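Local coordinates for formyltransferase PseJ (Anoxybacillus kamchatkensis G10, PDB 6EDK), which belongs to the formyltransferase family and has an alpha/beta fold with a mixed central sheet and a pocket that holds the ligand 1YA, at residues K36-R39 / D40-E43; P80-V83 / E84-Q88; I95-L98 / P99-K102; K187-D190 / K191-Y194; P205-K208 / L209-K212. All coordinates share one frame; numbering follows the deposited sequence.

Interaction 1 of 5, residues K36-R39 / D40-E43. With SO4 (sulfate ion), chain C.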
# COMPACT_ATOMS: atom_id res chain seq x y z
N LYS A 36 -4.06 7.66 -14.16
CA LYS A 36 -4.42 7.23 -15.50
C LYS A 36 -3.60 6.04 -15.95
O LYS A 36 -4.13 5.12 -16.59
CB LYS A 36 -4.29 8.38 -16.50
CG LYS A 36 -4.79 8.02 -17.90
CD LYS A 36 -4.42 9.09 -18.95
CE LYS A 36 -4.62 8.59 -20.38
NZ LYS A 36 -5.89 7.83 -20.52
N TRP A 37 -2.28 6.03 -15.64
CA TRP A 37 -1.48 4.91 -16.12
C TRP A 37 -1.99 3.59 -15.58
O TRP A 37 -1.89 2.56 -16.24
CB TRP A 37 0.03 5.12 -15.73
CG TRP A 37 0.29 5.02 -14.22
CD1 TRP A 37 0.35 6.05 -13.34
CD2 TRP A 37 0.52 3.85 -13.49
NE1 TRP A 37 0.55 5.58 -12.08
CE2 TRP A 37 0.66 4.22 -12.15
CE3 TRP A 37 0.55 2.51 -13.81
CZ2 TRP A 37 0.82 3.27 -11.13
CZ3 TRP A 37 0.74 1.58 -12.83
CH2 TRP A 37 0.86 1.96 -11.50
N LEU A 38 -2.47 3.59 -14.33
CA LEU A 38 -2.96 2.35 -13.74
C LEU A 38 -4.36 1.96 -14.28
O LEU A 38 -4.62 0.79 -14.57
CB LEU A 38 -3.01 2.52 -12.23
CG LEU A 38 -3.47 1.32 -11.40
CD1 LEU A 38 -2.77 0.07 -11.76
CD2 LEU A 38 -3.28 1.65 -9.93
N ARG A 39 -5.23 2.95 -14.42
CA ARG A 39 -6.48 2.71 -15.13
C ARG A 39 -6.21 2.08 -16.48
O ARG A 39 -6.75 1.01 -16.79
CB ARG A 39 -7.25 4.02 -15.27
CG ARG A 39 -8.42 3.95 -16.24
CD ARG A 39 -9.05 5.34 -16.40
NE ARG A 39 -9.90 5.69 -15.25
CZ ARG A 39 -11.14 5.23 -15.08
NH1 ARG A 39 -11.69 4.39 -15.98
NH2 ARG A 39 -11.83 5.59 -14.00
N ASP A 40 -5.32 2.70 -17.28
CA ASP A 40 -5.05 2.16 -18.61
C ASP A 40 -4.49 0.76 -18.56
O ASP A 40 -4.81 -0.08 -19.39
CB ASP A 40 -4.05 3.06 -19.37
CG ASP A 40 -4.65 4.34 -19.81
OD1 ASP A 40 -5.90 4.44 -19.89
OD2 ASP A 40 -3.88 5.27 -20.10
N PHE A 41 -3.54 0.50 -17.62
CA PHE A 41 -2.97 -0.83 -17.52
C PHE A 41 -4.05 -1.86 -17.24
O PHE A 41 -4.12 -2.92 -17.88
CB PHE A 41 -1.89 -0.86 -16.36
CG PHE A 41 -1.39 -2.25 -16.04
CD1 PHE A 41 -0.38 -2.84 -16.79
CD2 PHE A 41 -1.87 -2.95 -14.95
CE1 PHE A 41 0.09 -4.12 -16.52
CE2 PHE A 41 -1.41 -4.23 -14.67
CZ PHE A 41 -0.43 -4.82 -15.43
N LEU A 42 -4.92 -1.55 -16.31
CA LEU A 42 -5.95 -2.50 -15.93
C LEU A 42 -6.95 -2.71 -17.10
O LEU A 42 -7.38 -3.83 -17.35
CB LEU A 42 -6.71 -1.97 -14.71
CG LEU A 42 -5.91 -1.97 -13.39
CD1 LEU A 42 -6.71 -1.29 -12.30
CD2 LEU A 42 -5.59 -3.38 -13.02
N GLU A 43 -7.24 -1.64 -17.81
CA GLU A 43 -8.18 -1.75 -18.93
C GLU A 43 -7.57 -2.50 -20.10
O GLU A 43 -8.32 -3.08 -20.88
CB GLU A 43 -8.62 -0.37 -19.37
CG GLU A 43 -9.61 0.27 -18.41
CD GLU A 43 -10.00 1.69 -18.79
OE1 GLU A 43 -9.35 2.32 -19.67
OE2 GLU A 43 -10.96 2.21 -18.19
S SO4 C . -1.18 9.94 -13.96
O1 SO4 C . -2.63 10.11 -13.73
O2 SO4 C . -0.62 11.22 -14.39
O3 SO4 C . -0.50 9.52 -12.71
O4 SO4 C . -0.92 8.93 -15.02

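Interaction 2 of 5, residues P80-V83 / E84-Q88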
# COMPACT_ATOMS: atom_id res chain seq x y z
N PRO A 80 -15.74 -2.55 8.00
CA PRO A 80 -15.62 -4.02 8.07
C PRO A 80 -16.65 -4.79 7.28
O PRO A 80 -16.38 -5.91 6.78
CB PRO A 80 -15.74 -4.32 9.57
CG PRO A 80 -15.42 -3.04 10.25
CD PRO A 80 -15.84 -1.94 9.34
N ASP A 81 -17.85 -4.22 7.11
CA ASP A 81 -18.85 -4.89 6.29
C ASP A 81 -18.43 -4.89 4.83
O ASP A 81 -18.64 -5.87 4.09
CB ASP A 81 -20.21 -4.22 6.49
CG ASP A 81 -20.75 -4.41 7.92
OD1 ASP A 81 -20.33 -5.37 8.61
OD2 ASP A 81 -21.59 -3.61 8.35
N ILE A 82 -17.78 -3.81 4.39
CA ILE A 82 -17.21 -3.82 3.03
C ILE A 82 -16.09 -4.86 2.93
O ILE A 82 -16.02 -5.65 1.95
CB ILE A 82 -16.71 -2.41 2.69
CG1 ILE A 82 -17.85 -1.38 2.71
CG2 ILE A 82 -16.12 -2.37 1.31
CD1 ILE A 82 -17.35 0.06 2.46
N VAL A 83 -15.23 -4.91 3.96
CA VAL A 83 -14.15 -5.90 4.02
C VAL A 83 -14.69 -7.30 3.89
O VAL A 83 -14.21 -8.10 3.07
CB VAL A 83 -13.35 -5.71 5.31
CG1 VAL A 83 -12.40 -6.89 5.54
CG2 VAL A 83 -12.59 -4.41 5.28
N GLU A 84 -15.76 -7.62 4.68
CA GLU A 84 -16.31 -8.97 4.61
C GLU A 84 -16.93 -9.23 3.25
O GLU A 84 -16.72 -10.29 2.66
CB GLU A 84 -17.34 -9.19 5.72
CG GLU A 84 -17.77 -10.66 5.85
CD GLU A 84 -16.64 -11.56 6.36
OE1 GLU A 84 -15.68 -11.04 6.99
OE2 GLU A 84 -16.70 -12.79 6.13
N ARG A 85 -17.67 -8.26 2.72
CA ARG A 85 -18.30 -8.47 1.42
C ARG A 85 -17.27 -8.74 0.35
O ARG A 85 -17.53 -9.49 -0.60
CB ARG A 85 -19.13 -7.23 1.05
CG ARG A 85 -19.67 -7.24 -0.37
CD ARG A 85 -20.62 -6.02 -0.55
NE ARG A 85 -20.99 -5.85 -1.95
CZ ARG A 85 -21.54 -4.73 -2.44
NH1 ARG A 85 -21.74 -3.67 -1.67
NH2 ARG A 85 -21.85 -4.67 -3.72
N PHE A 86 -16.10 -8.14 0.46
CA PHE A 86 -15.08 -8.30 -0.58
C PHE A 86 -13.92 -9.19 -0.14
O PHE A 86 -12.84 -9.10 -0.72
CB PHE A 86 -14.59 -6.91 -1.03
CG PHE A 86 -15.61 -6.18 -1.89
CD1 PHE A 86 -15.68 -6.43 -3.23
CD2 PHE A 86 -16.50 -5.27 -1.31
CE1 PHE A 86 -16.64 -5.78 -4.02
CE2 PHE A 86 -17.43 -4.64 -2.06
CZ PHE A 86 -17.52 -4.89 -3.42
N LYS A 87 -14.13 -10.08 0.83
CA LYS A 87 -13.11 -11.07 1.19
C LYS A 87 -12.50 -11.68 -0.06
O LYS A 87 -13.20 -12.11 -0.98
CB LYS A 87 -13.69 -12.20 2.05
CG LYS A 87 -13.77 -11.85 3.55
CD LYS A 87 -12.43 -11.33 4.12
CE LYS A 87 -12.29 -11.63 5.63
NZ LYS A 87 -11.39 -10.69 6.36
N GLN A 88 -11.16 -11.69 -0.08
CA GLN A 88 -10.35 -12.27 -1.16
C GLN A 88 -10.60 -11.56 -2.50
O GLN A 88 -10.19 -12.04 -3.57
CB GLN A 88 -10.54 -13.79 -1.26
CG GLN A 88 -10.14 -14.56 0.06
CD GLN A 88 -8.62 -14.50 0.39
OE1 GLN A 88 -8.17 -13.79 1.32
NE2 GLN A 88 -7.83 -15.26 -0.37

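Interaction 3 of 5, residues I95-L98 / P99-K102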
# COMPACT_ATOMS: atom_id res chain seq x y z
N ILE A 95 3.68 0.78 1.01
CA ILE A 95 5.12 0.89 0.80
C ILE A 95 5.91 0.67 2.08
O ILE A 95 6.82 1.45 2.42
CB ILE A 95 5.48 2.18 0.10
CG1 ILE A 95 4.96 3.42 0.82
CG2 ILE A 95 5.02 2.14 -1.38
CD1 ILE A 95 5.67 4.71 0.38
N SER A 96 5.61 -0.42 2.77
CA SER A 96 6.51 -0.94 3.78
C SER A 96 6.67 -2.45 3.57
O SER A 96 5.94 -3.10 2.83
CB SER A 96 5.99 -0.62 5.21
OG SER A 96 5.10 -1.67 5.54
N TYR A 97 7.68 -3.00 4.22
CA TYR A 97 7.91 -4.43 4.30
C TYR A 97 7.11 -4.93 5.49
O TYR A 97 7.59 -4.99 6.61
CB TYR A 97 9.40 -4.74 4.42
CG TYR A 97 9.70 -6.18 4.02
CD1 TYR A 97 9.45 -7.19 4.85
CD2 TYR A 97 10.19 -6.48 2.72
CE1 TYR A 97 9.68 -8.52 4.48
CE2 TYR A 97 10.42 -7.80 2.32
CZ TYR A 97 10.15 -8.81 3.24
OH TYR A 97 10.34 -10.13 2.88
N LEU A 98 5.84 -5.26 5.28
CA LEU A 98 5.03 -5.68 6.43
C LEU A 98 5.61 -7.00 6.98
O LEU A 98 6.07 -7.87 6.21
CB LEU A 98 3.57 -5.90 5.99
CG LEU A 98 2.85 -4.58 5.67
CD1 LEU A 98 1.53 -4.83 4.95
CD2 LEU A 98 2.61 -3.67 6.85
N PRO A 99 5.48 -7.25 8.31
CA PRO A 99 4.69 -6.47 9.26
C PRO A 99 5.26 -5.19 9.82
O PRO A 99 4.61 -4.57 10.66
CB PRO A 99 4.50 -7.48 10.42
CG PRO A 99 5.83 -8.23 10.42
CD PRO A 99 6.13 -8.42 8.94
N TRP A 100 6.45 -4.77 9.38
CA TRP A 100 7.02 -3.52 9.88
C TRP A 100 6.33 -2.34 9.23
O TRP A 100 5.93 -2.39 8.06
CB TRP A 100 8.56 -3.48 9.61
CG TRP A 100 9.27 -4.49 10.42
CD1 TRP A 100 9.71 -4.32 11.71
CD2 TRP A 100 9.58 -5.83 10.06
NE1 TRP A 100 10.27 -5.49 12.16
CE2 TRP A 100 10.20 -6.43 11.16
CE3 TRP A 100 9.39 -6.59 8.88
CZ2 TRP A 100 10.64 -7.76 11.16
CZ3 TRP A 100 9.82 -7.90 8.86
CH2 TRP A 100 10.43 -8.49 9.98
N ASN A 101 6.15 -1.28 10.00
CA ASN A 101 5.65 0.00 9.48
C ASN A 101 4.28 -0.10 8.86
O ASN A 101 4.01 0.50 7.82
CB ASN A 101 6.67 0.63 8.53
CG ASN A 101 8.06 0.64 9.13
OD1 ASN A 101 9.06 0.09 8.58
ND2 ASN A 101 8.15 1.23 10.30
N LYS A 102 3.38 -0.82 9.53
CA LYS A 102 1.97 -0.59 9.33
C LYS A 102 1.62 0.87 9.62
O LYS A 102 2.29 1.55 10.39
CB LYS A 102 1.11 -1.52 10.22
CG LYS A 102 1.24 -2.98 10.03
CD LYS A 102 0.55 -3.73 11.20
CE LYS A 102 1.57 -4.30 12.18
NZ LYS A 102 1.91 -5.75 11.76
O HOH W 1 9.41 -0.97 5.76

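Interaction 4 of 5, residues K187-D190 / K191-Y194. With 1YA (N-{4-[{[(6S)-2-amino-4-oxo-3,4,5,6,7,8-hexahydropteridin-6-yl]methyl}(formyl)amino]benzoyl}-L-glutamic acid), chain D.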
# COMPACT_ATOMS: atom_id res chain seq x y z
N LYS A 187 0.87 5.97 13.74
CA LYS A 187 -0.13 6.95 13.36
C LYS A 187 0.57 8.18 12.80
O LYS A 187 1.77 8.42 13.03
CB LYS A 187 -0.99 7.41 14.56
CG LYS A 187 -1.63 6.33 15.38
CD LYS A 187 -1.83 6.82 16.84
CE LYS A 187 -3.15 6.34 17.45
NZ LYS A 187 -3.38 4.85 17.43
N LEU A 188 -0.21 9.01 12.10
CA LEU A 188 0.38 10.19 11.47
C LEU A 188 1.04 11.11 12.48
O LEU A 188 2.07 11.72 12.19
CB LEU A 188 -0.71 10.94 10.69
CG LEU A 188 -0.23 11.79 9.52
CD1 LEU A 188 0.28 10.94 8.37
CD2 LEU A 188 -1.36 12.72 9.04
N LYS A 189 0.50 11.19 13.69
CA LYS A 189 1.03 12.14 14.67
C LYS A 189 2.32 11.68 15.32
O LYS A 189 3.02 12.52 15.89
CB LYS A 189 -0.05 12.42 15.72
CG LYS A 189 -1.16 13.39 15.25
CD LYS A 189 -0.73 14.88 15.29
CE LYS A 189 -0.09 15.26 16.63
NZ LYS A 189 -0.15 16.71 16.94
N ASP A 190 2.69 10.39 15.21
CA ASP A 190 3.84 9.87 15.91
C ASP A 190 5.14 10.50 15.49
O ASP A 190 6.09 10.50 16.28
CB ASP A 190 3.89 8.34 15.73
CG ASP A 190 2.72 7.64 16.39
OD1 ASP A 190 1.99 8.30 17.14
OD2 ASP A 190 2.51 6.43 16.15
N LYS A 191 5.22 11.05 14.28
CA LYS A 191 6.48 11.63 13.81
C LYS A 191 6.78 13.03 14.36
O LYS A 191 7.91 13.54 14.18
CB LYS A 191 6.48 11.68 12.28
CG LYS A 191 5.44 12.54 11.64
CD LYS A 191 5.76 12.72 10.14
CE LYS A 191 4.66 13.44 9.35
NZ LYS A 191 3.36 12.75 9.45
N GLU A 192 5.84 13.66 15.08
CA GLU A 192 6.02 15.07 15.47
C GLU A 192 7.31 15.31 16.25
O GLU A 192 8.03 16.27 15.98
CB GLU A 192 4.82 15.54 16.28
CG GLU A 192 3.63 15.95 15.42
CD GLU A 192 3.90 17.24 14.63
OE1 GLU A 192 4.23 18.29 15.26
OE2 GLU A 192 3.80 17.18 13.39
N LYS A 193 7.63 14.45 17.20
CA LYS A 193 8.84 14.73 17.98
C LYS A 193 10.12 14.55 17.19
O LYS A 193 11.20 14.82 17.73
CB LYS A 193 8.88 13.87 19.24
CG LYS A 193 8.75 12.38 19.00
CD LYS A 193 8.02 11.69 20.14
CE LYS A 193 8.83 11.74 21.43
NZ LYS A 193 10.15 11.05 21.29
N TYR A 194 10.05 14.10 15.93
CA TYR A 194 11.24 13.90 15.12
C TYR A 194 11.35 14.87 13.97
O TYR A 194 12.41 14.93 13.33
CB TYR A 194 11.25 12.45 14.60
CG TYR A 194 11.32 11.43 15.71
CD1 TYR A 194 12.52 11.20 16.38
CD2 TYR A 194 10.22 10.70 16.11
CE1 TYR A 194 12.61 10.27 17.40
CE2 TYR A 194 10.31 9.76 17.13
CZ TYR A 194 11.50 9.56 17.77
OH TYR A 194 11.61 8.64 18.80
N1 1YA D . -8.89 -0.05 5.34
C2 1YA D . -8.85 -1.36 6.04
NA2 1YA D . -10.01 -1.84 6.76
N3 1YA D . -7.64 -2.27 6.00
C4 1YA D . -6.41 -1.85 5.32
O4 1YA D . -5.47 -2.62 5.34
C4A 1YA D . -6.45 -0.53 4.63
N5 1YA D . -5.35 -0.13 3.91
C6 1YA D . -5.29 1.40 3.66
C7 1YA D . -6.46 1.97 3.23
N8 1YA D . -7.77 1.55 4.00
C8A 1YA D . -7.71 0.37 4.61
C9 1YA D . -4.82 2.00 5.00
N10 1YA D . -4.58 3.45 4.93
C11 1YA D . -5.83 5.86 8.18
C12 1YA D . -6.35 6.12 6.92
C13 1YA D . -5.96 5.33 5.85
C14 1YA D . -5.05 4.31 6.06
C15 1YA D . -4.52 4.07 7.31
C16 1YA D . -4.92 4.85 8.38
C17 1YA D . -6.23 6.73 9.40
N 1YA D . -5.07 7.17 10.22
CA 1YA D . -5.19 8.02 11.44
CB 1YA D . -5.89 7.23 12.57
CG 1YA D . -5.83 5.71 12.36
CD 1YA D . -6.17 4.93 13.65
OE1 1YA D . -5.96 3.68 13.71
OE2 1YA D . -6.66 5.53 14.64
CT 1YA D . -3.77 8.49 11.86
O2 1YA D . -2.73 8.10 11.24
O1 1YA D . -3.63 9.27 12.83
C18 1YA D . -3.84 4.08 3.84
O5 1YA D . -3.44 3.44 2.93
O 1YA D . -7.35 7.03 9.61

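Interaction 5 of 5, residues P205-K208 / L209-K212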
# COMPACT_ATOMS: atom_id res chain seq x y z
N PRO A 205 18.89 14.01 4.05
CA PRO A 205 19.62 12.74 3.94
C PRO A 205 19.13 11.75 4.98
O PRO A 205 18.85 12.11 6.13
CB PRO A 205 21.08 13.14 4.17
CG PRO A 205 21.11 14.61 3.82
CD PRO A 205 19.82 15.16 4.22
N VAL A 206 18.96 10.49 4.56
CA VAL A 206 18.43 9.51 5.51
C VAL A 206 19.48 9.14 6.55
O VAL A 206 19.14 8.75 7.67
CB VAL A 206 17.90 8.23 4.77
CG1 VAL A 206 16.73 8.61 3.81
CG2 VAL A 206 18.94 7.54 4.02
N GLN A 207 20.77 9.27 6.21
CA GLN A 207 21.84 8.95 7.17
C GLN A 207 21.61 9.67 8.49
O GLN A 207 21.80 9.08 9.56
CB GLN A 207 23.20 9.32 6.55
CG GLN A 207 24.40 8.50 7.03
CD GLN A 207 24.19 6.98 6.93
OE1 GLN A 207 23.91 6.42 5.85
NE2 GLN A 207 24.32 6.30 8.08
N LYS A 208 21.12 10.91 8.44
CA LYS A 208 20.83 11.69 9.64
C LYS A 208 19.72 11.12 10.50
O LYS A 208 19.57 11.51 11.67
CB LYS A 208 20.41 13.13 9.25
CG LYS A 208 21.47 13.87 8.46
CD LYS A 208 21.09 15.33 8.25
CE LYS A 208 22.25 16.07 7.57
NZ LYS A 208 21.84 17.37 6.96
N LEU A 209 18.92 10.18 9.94
CA LEU A 209 17.70 9.72 10.57
C LEU A 209 17.83 8.33 11.16
O LEU A 209 17.01 7.95 12.01
CB LEU A 209 16.56 9.73 9.54
CG LEU A 209 16.40 11.01 8.75
CD1 LEU A 209 15.15 10.97 7.83
CD2 LEU A 209 16.27 12.18 9.71
N ILE A 210 18.83 7.57 10.74
CA ILE A 210 18.85 6.14 11.02
C ILE A 210 19.00 5.94 12.51
O ILE A 210 19.95 6.44 13.12
CB ILE A 210 19.97 5.43 10.26
CG1 ILE A 210 19.63 5.42 8.76
CG2 ILE A 210 20.16 4.01 10.82
CD1 ILE A 210 20.75 5.02 7.91
N GLY A 211 18.05 5.21 13.09
CA GLY A 211 18.06 4.83 14.48
C GLY A 211 17.62 5.90 15.45
O GLY A 211 17.64 5.66 16.66
N LYS A 212 17.26 7.09 14.97
CA LYS A 212 17.04 8.22 15.87
C LYS A 212 15.86 7.99 16.79
O LYS A 212 15.75 8.66 17.80
CB LYS A 212 16.85 9.50 15.09
CG LYS A 212 18.13 10.08 14.59
CD LYS A 212 18.92 10.72 15.77
CE LYS A 212 20.09 11.55 15.27
NZ LYS A 212 21.13 10.75 14.54

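Interaction 1 of 5, residues K36-R39 / D40-E43
R39 and E43 meet one turn apart on helix 36-43, and K36 and D40 do the same three residues earlier. R39 CB lies beside D40 N. Its CG runs past the carboxylate of E43, with CG 3.6 Å from E43 OE2. A bend at chi3 (-77°) then turns the guanidinium back to the same oxygen. NE forms a salt bridge with E34. At the tip, R39 NH1 reaches E43 OE2 at 3.2 Å in a salt bridge that is also a bent hydrogen bond (139°). The two planes are 72° apart, and OE2 is approached from above the carboxylate plane. The stronger partner of NH1 is the backbone O of V49, on strand 48-52.

K36 NZ faces both oxygens of D40 from close to the carboxylate plane, 3.3 Å from OD2 and 3.4 Å from OD1, in a salt bridge whose hydrogen bonds are both weak. Beneath, D40 N bonds to K36 O at 2.8 Å. The buried side is apolar: L38 CD1 touches L42 CG at 4.1 Å, and F162 and W166 of helix 147-169 cover these leucines. At the N-terminal end a sulfate ion accepts a bond from K36 N to its O1 (2.9 Å) and a longer one from W37 N.

Helix 36-43 belongs to the beta-alpha-beta unit of strands 27-31 and 48-52. The sulfate, probably from the crystallisation liquor, is consistent with the partial positive charge expected at a helix N-terminus. The R39 guanidinium, shared by E34, E43 and V49, probably helps hold the helix to the next strand.

Interaction 2 of 5, residues P80-V83 / E84-Q88
I82 and F86 touch where helix 80-85 ends, in the beta-alpha-beta unit that links strand 68-71 to strand 90-94.

Backbone hydrogen bonds come first. E84 N binds P80 O at 2.8 Å, and R85 N binds D81 O at 2.9 Å, both in the i to i+4 pattern. F86 N continues it with a bond to I82 O, again 2.9 Å, but more bent at 143°. F86 N also makes a weak bond to V83 O. F86 is the first residue to leave helical geometry, and the bifurcated bond is consistent with the helix ending here. K87 N then bonds to E84 O.

The apolar pair follows the same spacing. I82 CG2 sits anti to the backbone N, which sends it forward along the helix to F86 CD2 at 3.9 Å. The two side chains are set obliquely. F86 packs on V66, and I82 packs on K58. V83 also touches 1YA, so this helix contributes one residue to the ligand pocket.

Charged groups lie around this pair. V83 CG1 is a methyl beside a charged tip, 4.0 Å from K87 NZ. D81 points away from the contact: its OD2 forms a salt bridge with K58. The guanidinium of R85 has F86 CZ over one face, near its rim. The ring of F86 presents its edge to a carbonyl oxygen, with CD2 3.3 Å from I82 O and that oxygen in the ring plane.

Interaction 3 of 5, residues I95-L98 / P99-K102
A type VIa beta turn with a cis peptide bond between L98 and P99 shapes the loop after strand 90-94, and S96 and W100 bind across it. The run from H94 to P99 reads H-I-S-Y-L-P, which recalls the H-x-S-L-L-P pattern of formyltransferases.

The turn is closed by W100 N to Y97 O at 3.0 Å, a weak bond. A stronger one lies beside it. S96 OG gives its proton to W100 O at 2.7 Å, almost straight on to the carbonyl (162°). OG can do this because chi1 of 86° places it between the backbone N and the carbonyl carbon.

The side chains of Y97 and W100 lie side by side and point the same way. Y97 CD1 comes to 4.1 Å from W100 CE3, which lies near the plane of the tyrosine ring. The same indole edge receives Y97 O in its plane. P99 CG lies over one indole face, offset toward the rim.

On the inner side L98 CD2 meets K102 CG at 3.5 Å, the two chains crossing at about a right angle. Water 1 joins Y97 N to N101 OD1, which also binds S115. T120 OG1 bonds to both S96 O and L98 N, so the neighbouring strand 118-123 helps hold the turn. P99 and K102 bond through their backbones to S184, and K102 also to H186, tying the loop to strand 185-186. K102 bends back at chi3 and chi4, and its NZ meets P99 O at 3.1 Å, in the carbonyl plane and on a lone pair.

Interaction 4 of 5, residues K187-D190 / K191-Y194
L188 and K191 lie side by side in the surface loop after strand 185-186, where residues 188-190 have helical backbone angles without the regular bonds.

The first segment binds the ligand. L188 N gives a hydrogen bond of 2.8 Å to 1YA O2, an oxygen of the carboxylate on the ligand CA. K187 CB flanks the same carboxylate, 3.7 Å from 1YA O1.

Backbone and side-chain hydrogen bonds shape the coil. D190 N bonds to K187 O, and in return K187 N meets D190 OD2 at 3.0 Å, from above the carboxylate plane. E192 N binds K189 O at 3.1 Å with a straight N-H (168°), though from above that carbonyl plane.

The charged contact is made by K191. With chi1 at 63° its chain is turned back along L188, so that NZ reaches L188 O at 3.2 Å. NZ also forms a salt bridge with D105, just before helix 106-112. L188 CG packs against NZ at 3.7 Å.

Both polar backbone atoms of L188 are thus engaged, its N by 1YA and its O by K191. The positive K191 NZ would probably polarise the L188 carbonyl, and through D105 it ties this part of the pocket to the start of helix 106-112.

Interaction 5 of 5, residues P205-K208 / L209-K212
Q207 turns at chi2 (52°), and this brings its amide end round to I210. I210 CG1 stands beside its own backbone N (chi1 -70°), and its CD1 points back to meet that amide. Q207 NE2 lies 3.8 Å from I210 CD1, with OE1 of the same amide close behind at 4.0 Å. The two side chains meet at a slant. It is a loose contact of a methyl group with a polar end. Nearer the backbone, I210 CG1 also packs on V206 O at 3.5 Å.

V206 O accepts the hydrogen bond from L209 N at 2.7 Å, with the donor standing above the carbonyl plane. L209 CB lies against the same oxygen. Residues 206-208 have helical backbone angles, and this bond closes one short turn. A type II beta turn follows at once, from L209 to K212, closed by K212 N to L209 O at 3.1 Å. G211 takes the third position of that turn, with a positive phi of 79° that suits glycine.

These two turns belong to the C-terminal loop region. L209 packs inward on L108 of helix 106-112 and on L147 of helix 147-169. V206 rests on F111 and L147, and its backbone bonds to D145. G211 bonds through its backbone to F111.

The outer side is held more lightly. K212 curls back over the turn, bent at chi2 and chi4. Its CE lies 3.6 Å from K208 O, and its NZ makes a weak hydrogen bond to K208 O at 3.4 Å.

Overall arrangement
The five contacts follow one another along the chain. Interactions 1 and 2 lie on helices 36-43 and 80-85, each in a beta-alpha-beta unit of the six-stranded mixed sheet, their centres about 24 Å apart. Interaction 3 comes directly after strand 90-94 of that sheet. Its loop leads into strand 102-103, which pairs with strand 185-186, and interaction 4 follows that strand. The centres of interactions 3 and 4 are about 17 Å apart. Interactions 4 and 5 touch, Y194 CE1 lying 3.5 Å from K212 O, and both pack on helix 106-112. Interactions 2 and 4, centres about 30 Å apart, both supply residues to the 1YA pocket, so the ligand spans distant parts of the fold.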